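Local coordinates for DUF655 domain-containing protein (Archaeoglobus fulgidus, PDB 2I5H) that is of unknown function but probably contains a helix-hairpin-helix-type element, consistent with binding nucleic acid, at residues L136-I148 against G169-I181. Residues are numbered along the deposited sequence; the frame is centred on the assembly and turned at random.
Sequences LLPGVGKKMMWAI and GIQRPEKLIVSRI
Leu176 pushes its forked tip into the hollow of the Leu137-Val140 turn, where CD2 lies 3.4 Å from Pro138 O and 3.7 Å from Val140 CG2. Beta-branched Val140 meets it crosswise: with CG1 anti to the backbone N (chi1 175°), CG2 is the methyl that faces Leu176. The turn is type II, and Gly139, with positive phi, fits its third position. Pro138 sets the CB-CG-CD edge of its puckered ring against helix 173-186, CD 3.7 Å from Arg180 CA and CB 3.8 Å from Ser179 CB; the small serine leaves room for it. Leu137 CD2 runs across the aliphatic root of Arg180, 3.7 Å from CB. The arginine's guanidinium then slides under Leu136, whose CB stands over its centre, while NH1 gives a weak, bent bond to Leu136 O (124°); Glu184 holds NE in a salt bridge. Farther along, Met144, bent at chi2 and chi3, curls over Ile170 with SD 3.9 Å from CG1, and Ile148, from helix 142-154, crosses Ile170 at about a right angle, CD1 against CD1. Two waters bridge the segments, one joining Pro138 O to Ser179 OG, the other Gly139 O to Gln171 N. The sequence LPGVGKK, leading into helix 142-154, is consistent with a helix-hairpin-helix element. Helix 160-166 backs Ile170, helix 114-121 packs on Leu137 and Ile177, and helix 96-111 meets Val178 and Ile181.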
loop_
_atom_site.group_PDB
_atom_site.type_symbol
_atom_site.label_atom_id
_atom_site.label_comp_id
_atom_site.label_asym_id
_atom_site.label_seq_id
_atom_site.Cartn_x
_atom_site.Cartn_y
_atom_site.Cartn_z
ATOM N N LEU A 136 -11.916 1.852 12.193
ATOM C CA LEU A 136 -11.315 0.747 11.450
ATOM C C LEU A 136 -9.812 0.992 11.351
ATOM O O LEU A 136 -9.025 0.061 11.175
ATOM C CB LEU A 136 -11.917 0.648 10.045
ATOM C CG LEU A 136 -13.382 0.212 9.960
ATOM C CD1 LEU A 136 -13.858 0.290 8.521
ATOM C CD2 LEU A 136 -13.528 -1.202 10.503
ATOM N N LEU A 137 -9.423 2.258 11.471
ATOM C CA LEU A 137 -8.018 2.634 11.403
ATOM C C LEU A 137 -7.285 2.258 12.684
ATOM O O LEU A 137 -7.616 2.744 13.766
ATOM C CB LEU A 137 -7.887 4.139 11.168
ATOM C CG LEU A 137 -8.573 4.682 9.916
ATOM C CD1 LEU A 137 -8.382 6.186 9.849
ATOM C CD2 LEU A 137 -7.999 4.007 8.675
ATOM N N PRO A 138 -6.281 1.374 12.578
ATOM C CA PRO A 138 -5.508 0.945 13.747
ATOM C C PRO A 138 -4.915 2.161 14.455
ATOM O O PRO A 138 -4.182 2.943 13.849
ATOM C CB PRO A 138 -4.432 0.049 13.136
ATOM C CG PRO A 138 -5.126 -0.538 11.944
ATOM C CD PRO A 138 -5.830 0.670 11.364
ATOM N N GLY A 139 -5.241 2.322 15.733
ATOM C CA GLY A 139 -4.728 3.454 16.482
ATOM C C GLY A 139 -5.738 4.583 16.594
ATOM O O GLY A 139 -5.394 5.701 16.983
ATOM N N VAL A 140 -6.986 4.293 16.245
ATOM C CA VAL A 140 -8.055 5.283 16.321
ATOM C C VAL A 140 -9.273 4.672 17.000
ATOM O O VAL A 140 -10.001 3.881 16.399
ATOM C CB VAL A 140 -8.462 5.785 14.922
ATOM C CG1 VAL A 140 -9.663 6.716 15.032
ATOM C CG2 VAL A 140 -7.298 6.508 14.274
ATOM N N GLY A 141 -9.486 5.042 18.259
ATOM C CA GLY A 141 -10.615 4.519 19.004
ATOM C C GLY A 141 -11.734 5.528 19.163
ATOM O O GLY A 141 -11.737 6.574 18.515
ATOM N N LYS A 142 -12.685 5.213 20.037
ATOM C CA LYS A 142 -13.828 6.084 20.293
ATOM C C LYS A 142 -13.439 7.542 20.536
ATOM O O LYS A 142 -13.971 8.450 19.897
ATOM C CB LYS A 142 -14.625 5.560 21.492
ATOM C CG LYS A 142 -15.417 4.282 21.224
ATOM C CD LYS A 142 -16.519 4.519 20.198
ATOM C CE LYS A 142 -17.469 3.328 20.097
ATOM N NZ LYS A 142 -16.788 2.077 19.659
ATOM N N LYS A 143 -12.511 7.765 21.458
ATOM C CA LYS A 143 -12.077 9.120 21.772
ATOM C C LYS A 143 -11.527 9.840 20.543
ATOM O O LYS A 143 -11.925 10.967 20.240
ATOM C CB LYS A 143 -11.010 9.095 22.869
ATOM C CG LYS A 143 -10.582 10.480 23.341
ATOM C CD LYS A 143 -9.514 10.409 24.420
ATOM C CE LYS A 143 -8.203 9.844 23.888
ATOM N NZ LYS A 143 -7.161 9.775 24.957
ATOM N N MET A 144 -10.622 9.178 19.830
ATOM C CA MET A 144 -10.006 9.768 18.648
ATOM C C MET A 144 -10.987 10.043 17.512
ATOM O O MET A 144 -10.915 11.090 16.873
ATOM C CB MET A 144 -8.870 8.873 18.144
ATOM C CG MET A 144 -7.993 9.531 17.092
ATOM S SD MET A 144 -7.355 11.121 17.660
ATOM C CE MET A 144 -6.202 10.582 18.928
ATOM N N MET A 145 -11.898 9.111 17.256
ATOM C CA MET A 145 -12.867 9.305 16.181
ATOM C C MET A 145 -13.699 10.562 16.421
ATOM O O MET A 145 -13.889 11.368 15.513
ATOM C CB MET A 145 -13.796 8.095 16.056
ATOM C CG MET A 145 -14.714 7.887 17.241
ATOM S SD MET A 145 -16.132 6.854 16.853
ATOM C CE MET A 145 -17.235 8.069 16.145
ATOM N N TRP A 146 -14.196 10.728 17.643
ATOM C CA TRP A 146 -14.995 11.903 17.964
ATOM C C TRP A 146 -14.155 13.166 17.859
ATOM O O TRP A 146 -14.655 14.225 17.476
ATOM C CB TRP A 146 -15.602 11.776 19.365
ATOM C CG TRP A 146 -16.809 10.880 19.394
ATOM C CD1 TRP A 146 -16.932 9.686 20.040
ATOM C CD2 TRP A 146 -18.053 11.102 18.720
ATOM N NE1 TRP A 146 -18.177 9.146 19.809
ATOM C CE2 TRP A 146 -18.886 9.996 19.002
ATOM C CE3 TRP A 146 -18.547 12.129 17.903
ATOM C CZ2 TRP A 146 -20.186 9.887 18.498
ATOM C CZ3 TRP A 146 -19.841 12.022 17.401
ATOM C CH2 TRP A 146 -20.646 10.908 17.701
ATOM N N ALA A 147 -12.874 13.050 18.194
ATOM C CA ALA A 147 -11.964 14.185 18.115
ATOM C C ALA A 147 -11.817 14.594 16.655
ATOM O O ALA A 147 -11.746 15.782 16.332
ATOM C CB ALA A 147 -10.605 13.810 18.697
ATOM N N ILE A 148 -11.777 13.596 15.774
ATOM C CA ILE A 148 -11.645 13.832 14.340
ATOM C C ILE A 148 -12.939 14.414 13.779
ATOM O O ILE A 148 -12.919 15.312 12.937
ATOM C CB ILE A 148 -11.324 12.517 13.587
ATOM C CG1 ILE A 148 -10.002 11.934 14.097
ATOM C CG2 ILE A 148 -11.251 12.774 12.088
ATOM C CD1 ILE A 148 -9.659 10.575 13.515
ATOM N N GLY A 169 -3.144 15.473 19.272
ATOM C CA GLY A 169 -2.741 14.145 19.731
ATOM C C GLY A 169 -2.950 13.025 18.716
ATOM O O GLY A 169 -2.640 11.865 18.999
ATOM N N ILE A 170 -3.463 13.357 17.537
ATOM C CA ILE A 170 -3.690 12.332 16.525
ATOM C C ILE A 170 -2.373 11.906 15.886
ATOM O O ILE A 170 -1.556 12.744 15.504
ATOM C CB ILE A 170 -4.649 12.822 15.413
ATOM C CG1 ILE A 170 -5.094 11.632 14.559
ATOM C CG2 ILE A 170 -3.957 13.857 14.531
ATOM C CD1 ILE A 170 -6.091 11.986 13.480
ATOM N N GLN A 171 -2.167 10.597 15.784
ATOM C CA GLN A 171 -0.955 10.067 15.177
ATOM C C GLN A 171 -0.972 10.501 13.715
ATOM O O GLN A 171 -2.036 10.819 13.181
ATOM C CB GLN A 171 -0.946 8.540 15.290
ATOM C CG GLN A 171 0.395 7.894 14.988
ATOM C CD GLN A 171 0.456 6.444 15.434
ATOM O OE1 GLN A 171 1.497 5.793 15.330
ATOM N NE2 GLN A 171 -0.663 5.930 15.936
ATOM N N ARG A 172 0.193 10.540 13.071
ATOM C CA ARG A 172 0.244 10.951 11.669
ATOM C C ARG A 172 -0.839 10.230 10.877
ATOM O O ARG A 172 -0.947 9.007 10.930
ATOM C CB ARG A 172 1.616 10.647 11.057
ATOM C CG ARG A 172 2.728 11.571 11.527
ATOM C CD ARG A 172 2.429 13.026 11.190
ATOM N NE ARG A 172 2.382 13.281 9.752
ATOM C CZ ARG A 172 2.164 14.478 9.216
ATOM N NH1 ARG A 172 1.972 15.532 9.999
ATOM N NH2 ARG A 172 2.145 14.628 7.900
ATOM N N PRO A 173 -1.666 10.987 10.140
ATOM C CA PRO A 173 -2.737 10.376 9.349
ATOM C C PRO A 173 -2.214 9.349 8.349
ATOM O O PRO A 173 -2.869 8.340 8.092
ATOM C CB PRO A 173 -3.401 11.577 8.676
ATOM C CG PRO A 173 -2.290 12.577 8.579
ATOM C CD PRO A 173 -1.612 12.442 9.916
ATOM N N GLU A 174 -1.031 9.604 7.794
ATOM C CA GLU A 174 -0.440 8.681 6.831
ATOM C C GLU A 174 -0.170 7.338 7.491
ATOM O O GLU A 174 -0.445 6.287 6.915
ATOM C CB GLU A 174 0.871 9.238 6.265
ATOM C CG GLU A 174 0.739 10.595 5.602
ATOM C CD GLU A 174 1.003 11.735 6.562
ATOM O OE1 GLU A 174 0.425 11.731 7.669
ATOM O OE2 GLU A 174 1.791 12.636 6.206
ATOM N N LYS A 175 0.372 7.381 8.704
ATOM C CA LYS A 175 0.684 6.164 9.442
ATOM C C LYS A 175 -0.583 5.372 9.734
ATOM O O LYS A 175 -0.584 4.141 9.688
ATOM C CB LYS A 175 1.397 6.502 10.752
ATOM C CG LYS A 175 1.781 5.275 11.560
ATOM C CD LYS A 175 2.753 5.612 12.676
ATOM C CE LYS A 175 3.210 4.348 13.382
ATOM N NZ LYS A 175 3.817 3.385 12.417
ATOM N N LEU A 176 -1.661 6.086 10.044
ATOM C CA LEU A 176 -2.933 5.439 10.328
ATOM C C LEU A 176 -3.407 4.717 9.077
ATOM O O LEU A 176 -3.862 3.576 9.141
ATOM C CB LEU A 176 -3.978 6.476 10.744
ATOM C CG LEU A 176 -3.736 7.248 12.040
ATOM C CD1 LEU A 176 -4.814 8.314 12.187
ATOM C CD2 LEU A 176 -3.749 6.297 13.231
ATOM N N ILE A 177 -3.298 5.391 7.936
ATOM C CA ILE A 177 -3.714 4.806 6.668
ATOM C C ILE A 177 -2.848 3.595 6.319
ATOM O O ILE A 177 -3.366 2.542 5.956
ATOM C CB ILE A 177 -3.626 5.833 5.520
ATOM C CG1 ILE A 177 -4.599 6.986 5.774
ATOM C CG2 ILE A 177 -3.944 5.160 4.193
ATOM C CD1 ILE A 177 -6.055 6.562 5.836
ATOM N N VAL A 178 -1.532 3.749 6.430
ATOM C CA VAL A 178 -0.615 2.652 6.125
ATOM C C VAL A 178 -0.933 1.437 6.990
ATOM O O VAL A 178 -0.935 0.306 6.501
ATOM C CB VAL A 178 0.859 3.067 6.354
ATOM C CG1 VAL A 178 1.772 1.864 6.182
ATOM C CG2 VAL A 178 1.243 4.162 5.373
ATOM N N SER A 179 -1.201 1.678 8.271
ATOM C CA SER A 179 -1.531 0.602 9.199
ATOM C C SER A 179 -2.774 -0.154 8.758
ATOM O O SER A 179 -2.820 -1.380 8.844
ATOM C CB SER A 179 -1.759 1.153 10.612
ATOM O OG SER A 179 -0.541 1.538 11.217
ATOM N N ARG A 180 -3.786 0.575 8.295
ATOM C CA ARG A 180 -5.019 -0.062 7.845
ATOM C C ARG A 180 -4.783 -0.870 6.575
ATOM O O ARG A 180 -5.229 -2.010 6.467
ATOM C CB ARG A 180 -6.118 0.979 7.602
ATOM C CG ARG A 180 -7.436 0.382 7.105
ATOM C CD ARG A 180 -8.006 -0.634 8.092
ATOM N NE ARG A 180 -9.128 -1.380 7.526
ATOM C CZ ARG A 180 -9.831 -2.294 8.189
ATOM N NH1 ARG A 180 -9.536 -2.580 9.448
ATOM N NH2 ARG A 180 -10.824 -2.934 7.587
ATOM N N ILE A 181 -4.074 -0.286 5.615
ATOM C CA ILE A 181 -3.795 -0.994 4.367
ATOM C C ILE A 181 -3.045 -2.296 4.639
ATOM O O ILE A 181 -3.410 -3.355 4.129
ATOM C CB ILE A 181 -2.987 -0.106 3.398
ATOM C CG1 ILE A 181 -3.852 1.084 2.966
ATOM C CG2 ILE A 181 -2.546 -0.917 2.182
ATOM C CD1 ILE A 181 -3.115 2.127 2.144
HETATM O O HOH W 1 -1.307 3.574 13.265
HETATM O O HOH W 2 -4.168 8.388 16.719
#